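Local coordinates for peptide-binding protein (PDB 6SQX) that is a secreted NlpC/P60-family endopeptidase that cleaves the peptidoglycan of potentially competing bacteria, and carries SH3-type domain sequence, at residues Thr165-Glu169 with Glu428-Ala432. Numbering follows the deposited sequence.
With EDO (1,2-ethanediol), chain P.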
ATOM      1  N   THR A 165      23.062  -4.277   9.912  1.00 19.84           N
ATOM      2  CA  THR A 165      23.804  -3.139  10.435  1.00 20.77           C
ATOM      3  C   THR A 165      23.928  -1.999   9.431  1.00 21.44           C
ATOM      4  O   THR A 165      24.464  -0.946   9.776  1.00 24.75           O
ATOM      5  CB  THR A 165      25.206  -3.556  10.904  1.00 22.89           C
ATOM      6  OG1 THR A 165      26.006  -3.935   9.777  1.00 24.86           O
ATOM      7  CG2 THR A 165      25.141  -4.715  11.909  1.00 23.28           C
ATOM      8  N   ILE A 166      23.446  -2.172   8.207  1.00 20.95           N
ATOM      9  CA  ILE A 166      23.504  -1.142   7.169  1.00 21.05           C
ATOM     10  C   ILE A 166      22.265  -0.266   7.318  1.00 20.75           C
ATOM     11  O   ILE A 166      21.151  -0.807   7.385  1.00 21.19           O
ATOM     12  CB  ILE A 166      23.502  -1.790   5.777  1.00 21.52           C
ATOM     13  CG1 ILE A 166      24.746  -2.638   5.572  1.00 23.39           C
ATOM     14  CG2 ILE A 166      23.432  -0.722   4.660  1.00 21.82           C
ATOM     15  CD1 ILE A 166      24.691  -3.473   4.241  1.00 26.81           C
ATOM     16  N   PRO A 167      22.393   1.059   7.369  1.00 21.49           N
ATOM     17  CA  PRO A 167      21.200   1.914   7.460  1.00 20.71           C
ATOM     18  C   PRO A 167      20.270   1.646   6.291  1.00 19.33           C
ATOM     19  O   PRO A 167      20.722   1.494   5.146  1.00 22.10           O
ATOM     20  CB  PRO A 167      21.779   3.335   7.406  1.00 22.97           C
ATOM     21  CG  PRO A 167      23.188   3.172   8.004  1.00 23.39           C
ATOM     22  CD  PRO A 167      23.646   1.844   7.464  1.00 23.18           C
ATOM     23  N   GLY A 168      18.971   1.562   6.586  1.00 20.57           N
ATOM     24  CA  GLY A 168      17.982   1.194   5.582  1.00 20.19           C
ATOM     25  C   GLY A 168      17.824  -0.283   5.328  1.00 20.08           C
ATOM     26  O   GLY A 168      17.091  -0.645   4.389  1.00 20.78           O
ATOM     27  N   GLU A 169      18.463  -1.147   6.127  1.00 19.64           N
ATOM     28  CA  GLU A 169      18.390  -2.600   5.962  1.00 19.21           C
ATOM     29  C   GLU A 169      18.030  -3.248   7.304  1.00 18.66           C
ATOM     30  O   GLU A 169      17.946  -2.585   8.339  1.00 19.58           O
ATOM     31  CB  GLU A 169      19.711  -3.152   5.394  1.00 20.60           C
ATOM     32  CG  GLU A 169      20.164  -2.479   4.096  1.00 21.58           C
ATOM     33  CD  GLU A 169      19.188  -2.639   2.923  1.00 23.25           C
ATOM     34  OE1 GLU A 169      18.325  -3.542   2.897  1.00 21.44           O
ATOM     35  OE2 GLU A 169      19.303  -1.830   1.989  1.00 25.97           O
ATOM     36  N   GLU A 428      29.989   7.967   4.034  1.00 26.28           N
ATOM     37  CA  GLU A 428      29.194   6.855   4.566  1.00 25.77           C
ATOM     38  C   GLU A 428      27.749   7.303   4.795  1.00 23.27           C
ATOM     39  O   GLU A 428      27.493   8.455   5.130  1.00 23.86           O
ATOM     40  CB  GLU A 428      29.818   6.373   5.876  1.00 28.82           C
ATOM     41  CG  GLU A 428      31.225   5.787   5.661  1.00 33.31           C
ATOM     42  CD  GLU A 428      32.102   5.791   6.917  1.00 39.51           C
ATOM     43  OE1 GLU A 428      31.704   6.363   7.943  1.00 40.45           O
ATOM     44  OE2 GLU A 428      33.221   5.226   6.872  1.00 44.85           O
ATOM     45  N   GLN A 429      26.800   6.395   4.558  0.57 24.19           N
ATOM     46  CA  GLN A 429      25.387   6.746   4.675  0.57 23.22           C
ATOM     47  C   GLN A 429      24.857   6.543   6.087  0.57 22.27           C
ATOM     48  O   GLN A 429      25.351   5.709   6.858  0.57 23.10           O
ATOM     49  CB  GLN A 429      24.509   5.949   3.704  0.57 23.73           C
ATOM     50  CG  GLN A 429      24.273   4.502   4.102  0.57 26.03           C
ATOM     51  CD  GLN A 429      23.252   3.788   3.213  0.57 29.54           C
ATOM     52  OE1 GLN A 429      22.462   4.416   2.502  0.57 29.71           O
ATOM     53  NE2 GLN A 429      23.269   2.471   3.260  0.57 32.28           N
ATOM     54  N   GLY A 430      23.818   7.312   6.405  1.00 21.08           N
ATOM     55  CA  GLY A 430      23.088   7.161   7.650  1.00 19.39           C
ATOM     56  C   GLY A 430      21.629   7.437   7.365  1.00 18.02           C
ATOM     57  O   GLY A 430      21.230   7.731   6.233  1.00 19.38           O
ATOM     58  N   ARG A 431      20.806   7.314   8.404  1.00 18.48           N
ATOM     59  CA  ARG A 431      19.389   7.647   8.271  1.00 19.83           C
ATOM     60  C   ARG A 431      18.958   8.491   9.455  1.00 19.92           C
ATOM     61  O   ARG A 431      19.296   8.178  10.604  1.00 19.97           O
ATOM     62  CB  ARG A 431      18.461   6.404   8.214  1.00 20.45           C
ATOM     63  CG  ARG A 431      18.688   5.534   6.964  1.00 21.11           C
ATOM     64  CD  ARG A 431      18.163   6.230   5.687  1.00 21.99           C
ATOM     65  NE  ARG A 431      18.276   5.351   4.526  1.00 22.55           N
ATOM     66  CZ  ARG A 431      19.408   5.153   3.847  1.00 24.37           C
ATOM     67  NH1 ARG A 431      20.530   5.779   4.196  1.00 26.14           N
ATOM     68  NH2 ARG A 431      19.407   4.351   2.780  1.00 27.49           N
ATOM     69  N   ALA A 432      18.166   9.516   9.171  1.00 18.69           N
ATOM     70  CA  ALA A 432      17.417  10.240  10.205  1.00 19.07           C
ATOM     71  C   ALA A 432      16.073   9.519  10.273  1.00 19.67           C
ATOM     72  O   ALA A 432      15.224   9.683   9.396  1.00 20.39           O
ATOM     73  CB  ALA A 432      17.245  11.712   9.835  1.00 19.44           C
TER
HETATM   74  C1  EDO P 514      14.702   0.573   0.858  1.00 52.66           C
HETATM   75  O1  EDO P 514      14.642  -0.569   0.018  1.00 54.14           O
HETATM   76  C2  EDO P 514      15.634   0.172   1.987  1.00 43.75           C
HETATM   77  O2  EDO P 514      15.932   1.302   2.809  1.00 37.27           O
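Pro167 and Gly430 bring the two backbones closest, their CA atoms 5.6 Å apart, where a type II beta turn from Ile166 to Glu169 meets the strand that begins at Gln429. The turn is closed by the bond from Glu169 N to Ile166 O, and Gly168 occupies its third position with a positive phi of 82°. No hydrogen bond links the two segments, so the contact rests on packing. The Pro167 ring lies against the strand backbone, with CG 3.5 Å from Gln429 O, while its CB meets Arg431 CG at 3.8 Å. Gln429, modelled in two conformers, in the one described here sets OE1 in the guanidinium plane of Arg431, whose NH1 and NH2 both donate to it, at 2.9 and 3.1 Å, from above one face of the amide. NH1 also donates to Gly430 O, which helps fix the rotation of the guanidinium; Pro167 O lies above one guanidinium face, offset toward the rim. Bent at chi2 (-71°) and turned again at chi4 (-80°), the arginine chain reaches Gln429. In the same conformer Gln429 NE2 touches Ile166 CG2 at 3.5 Å; its approach to Pro167 O is too poorly angled for a bond. On the strand's flank, Arg431 pairs through its backbone with Asn22 and Ile24, and Pro167 also touches Asn23. The arrangement is a proline-bearing type II turn, within the SH3b1-type sequence range, docked on a strand of the small mixed sheet that includes N-terminal strand 23-25.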